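PDB 6ZD1: telomerase reverse transcriptase from Candida tropicalis MYA-3404, which probably extends chromosome ends by copying a template within the telomerase RNA into telomeric DNA repeats. Local coordinates for residues K173-S185 / K192-L204. Numbering follows the deposited sequence.
Sequences KNIVRAFWYVTES and KLFYFTHSIWNEL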
loop_
_atom_site.group_PDB
_atom_site.type_symbol
_atom_site.label_atom_id
_atom_site.label_comp_id
_atom_site.label_asym_id
_atom_site.label_seq_id
_atom_site.Cartn_x
_atom_site.Cartn_y
_atom_site.Cartn_z
ATOM N N LYS A 173 12.997 -7.250 16.323
ATOM C CA LYS A 173 11.839 -7.663 15.538
ATOM C C LYS A 173 11.119 -8.841 16.186
ATOM O O LYS A 173 9.884 -8.861 16.246
ATOM C CB LYS A 173 12.267 -8.006 14.111
ATOM C CG LYS A 173 11.140 -8.510 13.225
ATOM C CD LYS A 173 11.670 -8.990 11.888
ATOM C CE LYS A 173 11.899 -7.836 10.937
ATOM N NZ LYS A 173 10.601 -7.259 10.498
ATOM N N ASN A 174 11.866 -9.827 16.688
ATOM C CA ASN A 174 11.217 -10.976 17.311
ATOM C C ASN A 174 10.492 -10.586 18.590
ATOM O O ASN A 174 9.448 -11.166 18.906
ATOM C CB ASN A 174 12.230 -12.082 17.589
ATOM C CG ASN A 174 12.731 -12.731 16.319
ATOM O OD1 ASN A 174 12.132 -12.576 15.257
ATOM N ND2 ASN A 174 13.831 -13.466 16.422
ATOM N N ILE A 175 11.029 -9.622 19.339
ATOM C CA ILE A 175 10.321 -9.125 20.515
ATOM C C ILE A 175 8.965 -8.563 20.116
ATOM O O ILE A 175 7.942 -8.862 20.746
ATOM C CB ILE A 175 11.179 -8.074 21.241
ATOM C CG1 ILE A 175 12.400 -8.743 21.869
ATOM C CG2 ILE A 175 10.351 -7.327 22.277
ATOM C CD1 ILE A 175 13.489 -7.774 22.243
ATOM N N VAL A 176 8.928 -7.778 19.034
ATOM C CA VAL A 176 7.663 -7.242 18.540
ATOM C C VAL A 176 6.745 -8.376 18.109
ATOM O O VAL A 176 5.553 -8.398 18.437
ATOM C CB VAL A 176 7.908 -6.257 17.385
ATOM C CG1 VAL A 176 6.585 -5.822 16.776
ATOM C CG2 VAL A 176 8.701 -5.055 17.871
ATOM N N ARG A 177 7.294 -9.347 17.372
ATOM C CA ARG A 177 6.480 -10.469 16.928
ATOM C C ARG A 177 6.029 -11.324 18.101
ATOM O O ARG A 177 4.962 -11.944 18.041
ATOM C CB ARG A 177 7.257 -11.316 15.918
ATOM C CG ARG A 177 7.542 -10.619 14.593
ATOM C CD ARG A 177 8.263 -11.553 13.630
ATOM N NE ARG A 177 7.528 -12.799 13.427
ATOM C CZ ARG A 177 6.663 -13.007 12.438
ATOM N NH1 ARG A 177 6.424 -12.051 11.551
ATOM N NH2 ARG A 177 6.037 -14.173 12.335
ATOM N N ALA A 178 6.809 -11.343 19.185
ATOM C CA ALA A 178 6.463 -12.167 20.337
ATOM C C ALA A 178 5.220 -11.643 21.048
ATOM O O ALA A 178 4.407 -12.430 21.545
ATOM C CB ALA A 178 7.642 -12.235 21.305
ATOM N N PHE A 179 5.058 -10.323 21.115
ATOM C CA PHE A 179 4.014 -9.733 21.939
ATOM C C PHE A 179 2.868 -9.115 21.157
ATOM O O PHE A 179 1.739 -9.113 21.653
ATOM C CB PHE A 179 4.610 -8.667 22.870
ATOM C CG PHE A 179 5.522 -9.227 23.929
ATOM C CD1 PHE A 179 5.001 -9.833 25.060
ATOM C CD2 PHE A 179 6.898 -9.146 23.794
ATOM C CE1 PHE A 179 5.835 -10.351 26.033
ATOM C CE2 PHE A 179 7.738 -9.663 24.767
ATOM C CZ PHE A 179 7.205 -10.264 25.885
ATOM N N TRP A 180 3.113 -8.590 19.958
ATOM C CA TRP A 180 2.099 -7.804 19.271
ATOM C C TRP A 180 1.883 -8.275 17.839
ATOM O O TRP A 180 2.798 -8.769 17.173
ATOM C CB TRP A 180 2.467 -6.311 19.238
ATOM C CG TRP A 180 2.618 -5.653 20.581
ATOM C CD1 TRP A 180 1.618 -5.163 21.375
ATOM C CD2 TRP A 180 3.846 -5.377 21.267
ATOM N NE1 TRP A 180 2.149 -4.614 22.522
ATOM C CE2 TRP A 180 3.514 -4.733 22.477
ATOM C CE3 TRP A 180 5.192 -5.622 20.981
ATOM C CZ2 TRP A 180 4.481 -4.329 23.397
ATOM C CZ3 TRP A 180 6.150 -5.219 21.899
ATOM C CH2 TRP A 180 5.790 -4.582 23.089
ATOM N N TYR A 181 0.655 -8.078 17.367
ATOM C CA TYR A 181 0.339 -8.072 15.947
ATOM C C TYR A 181 0.298 -6.616 15.511
ATOM O O TYR A 181 -0.340 -5.789 16.171
ATOM C CB TYR A 181 -1.005 -8.755 15.680
ATOM C CG TYR A 181 -1.451 -8.699 14.236
ATOM C CD1 TYR A 181 -1.088 -9.694 13.336
ATOM C CD2 TYR A 181 -2.241 -7.654 13.771
ATOM C CE1 TYR A 181 -1.493 -9.648 12.016
ATOM C CE2 TYR A 181 -2.647 -7.597 12.454
ATOM C CZ TYR A 181 -2.272 -8.596 11.581
ATOM O OH TYR A 181 -2.680 -8.542 10.268
ATOM N N VAL A 182 1.001 -6.296 14.426
ATOM C CA VAL A 182 1.153 -4.917 13.972
ATOM C C VAL A 182 0.488 -4.769 12.613
ATOM O O VAL A 182 0.859 -5.454 11.650
ATOM C CB VAL A 182 2.629 -4.501 13.903
ATOM C CG1 VAL A 182 2.741 -3.016 13.593
ATOM C CG2 VAL A 182 3.339 -4.840 15.202
ATOM N N THR A 183 -0.477 -3.854 12.532
ATOM C CA THR A 183 -1.173 -3.528 11.298
ATOM C C THR A 183 -1.298 -2.018 11.188
ATOM O O THR A 183 -1.509 -1.335 12.194
ATOM C CB THR A 183 -2.564 -4.178 11.248
ATOM O OG1 THR A 183 -3.305 -3.652 10.141
ATOM C CG2 THR A 183 -3.323 -3.909 12.541
ATOM N N GLU A 184 -1.147 -1.492 9.977
ATOM C CA GLU A 184 -1.435 -0.085 9.743
ATOM C C GLU A 184 -2.935 0.105 9.565
ATOM O O GLU A 184 -3.608 -0.709 8.928
ATOM C CB GLU A 184 -0.674 0.440 8.524
ATOM C CG GLU A 184 -1.092 -0.149 7.190
ATOM C CD GLU A 184 -0.120 0.196 6.079
ATOM O OE1 GLU A 184 1.082 0.376 6.370
ATOM O OE2 GLU A 184 -0.555 0.286 4.913
ATOM N N SER A 185 -3.463 1.159 10.178
ATOM C CA SER A 185 -4.888 1.440 10.082
ATOM C C SER A 185 -5.254 1.982 8.707
ATOM O O SER A 185 -4.454 2.640 8.036
ATOM C CB SER A 185 -5.319 2.447 11.146
ATOM O OG SER A 185 -6.689 2.782 10.998
ATOM N N LYS A 192 0.118 5.882 11.016
ATOM C CA LYS A 192 -0.156 5.298 12.319
ATOM C C LYS A 192 -0.082 3.782 12.229
ATOM O O LYS A 192 -0.885 3.153 11.534
ATOM C CB LYS A 192 -1.531 5.738 12.817
ATOM C CG LYS A 192 -1.520 6.947 13.742
ATOM C CD LYS A 192 -1.157 8.228 13.006
ATOM C CE LYS A 192 -1.210 9.428 13.941
ATOM N NZ LYS A 192 -0.781 10.684 13.271
ATOM N N LEU A 193 0.878 3.202 12.933
ATOM C CA LEU A 193 0.965 1.762 13.102
ATOM C C LEU A 193 0.484 1.419 14.501
ATOM O O LEU A 193 0.706 2.177 15.450
ATOM C CB LEU A 193 2.394 1.262 12.890
ATOM C CG LEU A 193 2.778 1.131 11.418
ATOM C CD1 LEU A 193 4.271 0.963 11.280
ATOM C CD2 LEU A 193 2.054 -0.045 10.797
ATOM N N PHE A 194 -0.201 0.288 14.621
ATOM C CA PHE A 194 -0.885 -0.043 15.860
ATOM C C PHE A 194 -0.487 -1.425 16.340
ATOM O O PHE A 194 -0.518 -2.393 15.572
ATOM C CB PHE A 194 -2.391 0.074 15.669
ATOM C CG PHE A 194 -2.829 1.476 15.411
ATOM C CD1 PHE A 194 -3.455 1.826 14.229
ATOM C CD2 PHE A 194 -2.568 2.465 16.347
ATOM C CE1 PHE A 194 -3.845 3.135 14.008
ATOM C CE2 PHE A 194 -2.952 3.771 16.126
ATOM C CZ PHE A 194 -3.594 4.106 14.957
ATOM N N TYR A 195 -0.088 -1.499 17.606
ATOM C CA TYR A 195 0.346 -2.737 18.236
ATOM C C TYR A 195 -0.808 -3.292 19.065
ATOM O O TYR A 195 -1.191 -2.704 20.083
ATOM C CB TYR A 195 1.583 -2.491 19.097
ATOM C CG TYR A 195 2.811 -2.069 18.317
ATOM C CD1 TYR A 195 2.933 -0.782 17.803
ATOM C CD2 TYR A 195 3.858 -2.955 18.110
ATOM C CE1 TYR A 195 4.062 -0.400 17.094
ATOM C CE2 TYR A 195 4.986 -2.581 17.410
ATOM C CZ TYR A 195 5.085 -1.307 16.903
ATOM O OH TYR A 195 6.216 -0.945 16.201
ATOM N N PHE A 196 -1.364 -4.414 18.621
ATOM C CA PHE A 196 -2.343 -5.177 19.383
ATOM C C PHE A 196 -1.657 -6.416 19.936
ATOM O O PHE A 196 -1.011 -7.153 19.182
ATOM C CB PHE A 196 -3.537 -5.585 18.515
ATOM C CG PHE A 196 -4.323 -4.428 17.974
ATOM C CD1 PHE A 196 -5.421 -3.939 18.664
ATOM C CD2 PHE A 196 -3.974 -3.836 16.770
ATOM C CE1 PHE A 196 -6.152 -2.878 18.171
ATOM C CE2 PHE A 196 -4.702 -2.773 16.271
ATOM C CZ PHE A 196 -5.794 -2.295 16.972
ATOM N N THR A 197 -1.777 -6.634 21.244
ATOM C CA THR A 197 -1.270 -7.869 21.827
ATOM C C THR A 197 -1.994 -9.061 21.215
ATOM O O THR A 197 -3.180 -8.986 20.885
ATOM C CB THR A 197 -1.445 -7.871 23.346
ATOM O OG1 THR A 197 -2.837 -7.927 23.670
ATOM C CG2 THR A 197 -0.835 -6.619 23.960
ATOM N N HIS A 198 -1.263 -10.170 21.054
ATOM C CA HIS A 198 -1.836 -11.339 20.391
ATOM C C HIS A 198 -3.116 -11.795 21.081
ATOM O O HIS A 198 -4.071 -12.210 20.415
ATOM C CB HIS A 198 -0.823 -12.486 20.352
ATOM C CG HIS A 198 0.353 -12.233 19.457
ATOM N ND1 HIS A 198 0.224 -11.987 18.106
ATOM C CD2 HIS A 198 1.681 -12.203 19.719
ATOM C CE1 HIS A 198 1.421 -11.804 17.576
ATOM N NE2 HIS A 198 2.323 -11.933 18.533
ATOM N N SER A 199 -3.162 -11.706 22.414
ATOM C CA SER A 199 -4.345 -12.154 23.142
ATOM C C SER A 199 -5.566 -11.307 22.799
ATOM O O SER A 199 -6.661 -11.842 22.586
ATOM C CB SER A 199 -4.078 -12.142 24.650
ATOM O OG SER A 199 -3.532 -10.906 25.078
ATOM N N ILE A 200 -5.405 -9.983 22.739
ATOM C CA ILE A 200 -6.562 -9.139 22.458
ATOM C C ILE A 200 -6.836 -9.061 20.960
ATOM O O ILE A 200 -7.987 -8.870 20.548
ATOM C CB ILE A 200 -6.380 -7.741 23.074
ATOM C CG1 ILE A 200 -7.740 -7.073 23.280
ATOM C CG2 ILE A 200 -5.502 -6.865 22.197
ATOM C CD1 ILE A 200 -8.678 -7.858 24.173
ATOM N N TRP A 201 -5.814 -9.223 20.117
ATOM C CA TRP A 201 -6.064 -9.217 18.680
ATOM C C TRP A 201 -6.848 -10.452 18.252
ATOM O O TRP A 201 -7.778 -10.350 17.443
ATOM C CB TRP A 201 -4.751 -9.128 17.903
ATOM C CG TRP A 201 -4.949 -9.290 16.421
ATOM C CD1 TRP A 201 -4.742 -10.420 15.685
ATOM C CD2 TRP A 201 -5.415 -8.292 15.503
ATOM N NE1 TRP A 201 -5.044 -10.187 14.362
ATOM C CE2 TRP A 201 -5.458 -8.887 14.225
ATOM C CE3 TRP A 201 -5.799 -6.953 15.637
ATOM C CZ2 TRP A 201 -5.869 -8.191 13.088
ATOM C CZ3 TRP A 201 -6.204 -6.261 14.507
ATOM C CH2 TRP A 201 -6.233 -6.881 13.249
ATOM N N ASN A 202 -6.503 -11.622 18.799
ATOM C CA ASN A 202 -7.240 -12.836 18.459
ATOM C C ASN A 202 -8.692 -12.733 18.899
ATOM O O ASN A 202 -9.596 -13.204 18.201
ATOM C CB ASN A 202 -6.573 -14.060 19.089
ATOM C CG ASN A 202 -5.216 -14.363 18.481
ATOM O OD1 ASN A 202 -4.948 -14.025 17.327
ATOM N ND2 ASN A 202 -4.354 -15.004 19.258
ATOM N N GLU A 203 -8.935 -12.103 20.049
ATOM C CA GLU A 203 -10.300 -11.956 20.539
ATOM C C GLU A 203 -11.098 -11.017 19.642
ATOM O O GLU A 203 -12.227 -11.329 19.247
ATOM C CB GLU A 203 -10.273 -11.451 21.985
ATOM C CG GLU A 203 -11.469 -11.848 22.836
ATOM C CD GLU A 203 -12.528 -10.768 22.896
ATOM O OE1 GLU A 203 -13.685 -11.048 22.518
ATOM O OE2 GLU A 203 -12.201 -9.638 23.321
ATOM N N LEU A 204 -10.519 -9.865 19.294
ATOM C CA LEU A 204 -11.201 -8.940 18.393
ATOM C C LEU A 204 -11.420 -9.560 17.020
ATOM O O LEU A 204 -12.497 -9.420 16.430
ATOM C CB LEU A 204 -10.400 -7.648 18.259
ATOM C CG LEU A 204 -10.217 -6.815 19.524
ATOM C CD1 LEU A 204 -9.441 -5.555 19.190
ATOM C CD2 LEU A 204 -11.563 -6.487 20.154
#
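Tyr181 and Trp201 stack face on face with an offset, ring planes 15° apart and Tyr181 CE2 lying 3.3 Å from Trp201 CZ2; CG anti to the backbone N (chi1 176°) lays the tyrosine ring along the indole face, with Tyr181 CB over the five-membered ring. The indole of Trp180, the preceding residue, is enclosed differently: Phe179 CB lies over one face toward the rim, Val176 CA and Phe196 C sit in plane at the edge, and the opposite face takes the ring edge of Tyr195 in a T-shaped pair (planes at 85°) and, separately, a CH-pi contact from Tyr195 CB. Val182 CG2 packs on the Tyr195 ring, 3.5 Å from CD2, and Tyr195 OH bonds to the carbonyl of Leu116. Trp180's carbonyl carbon lies over one face of the His198 ring, toward its rim, and in the ring plane NE2 donates a nearly straight 2.7 Å bond to Arg177 O. His198 N reaches Phe179 O at 3.2 Å, so two bonds tie the end of helix 158-179 to the start of helix 198-216. Between them runs an antiparallel hairpin, where Tyr181 and Phe196 exchange backbone bonds. Within the RNA-binding domain, this hairpin illustrates two helices joined through a short ladder flanked by aromatic rings: donation to a helix-end carbonyl places a hydrogen on NE2 and fixes the ring's rotation.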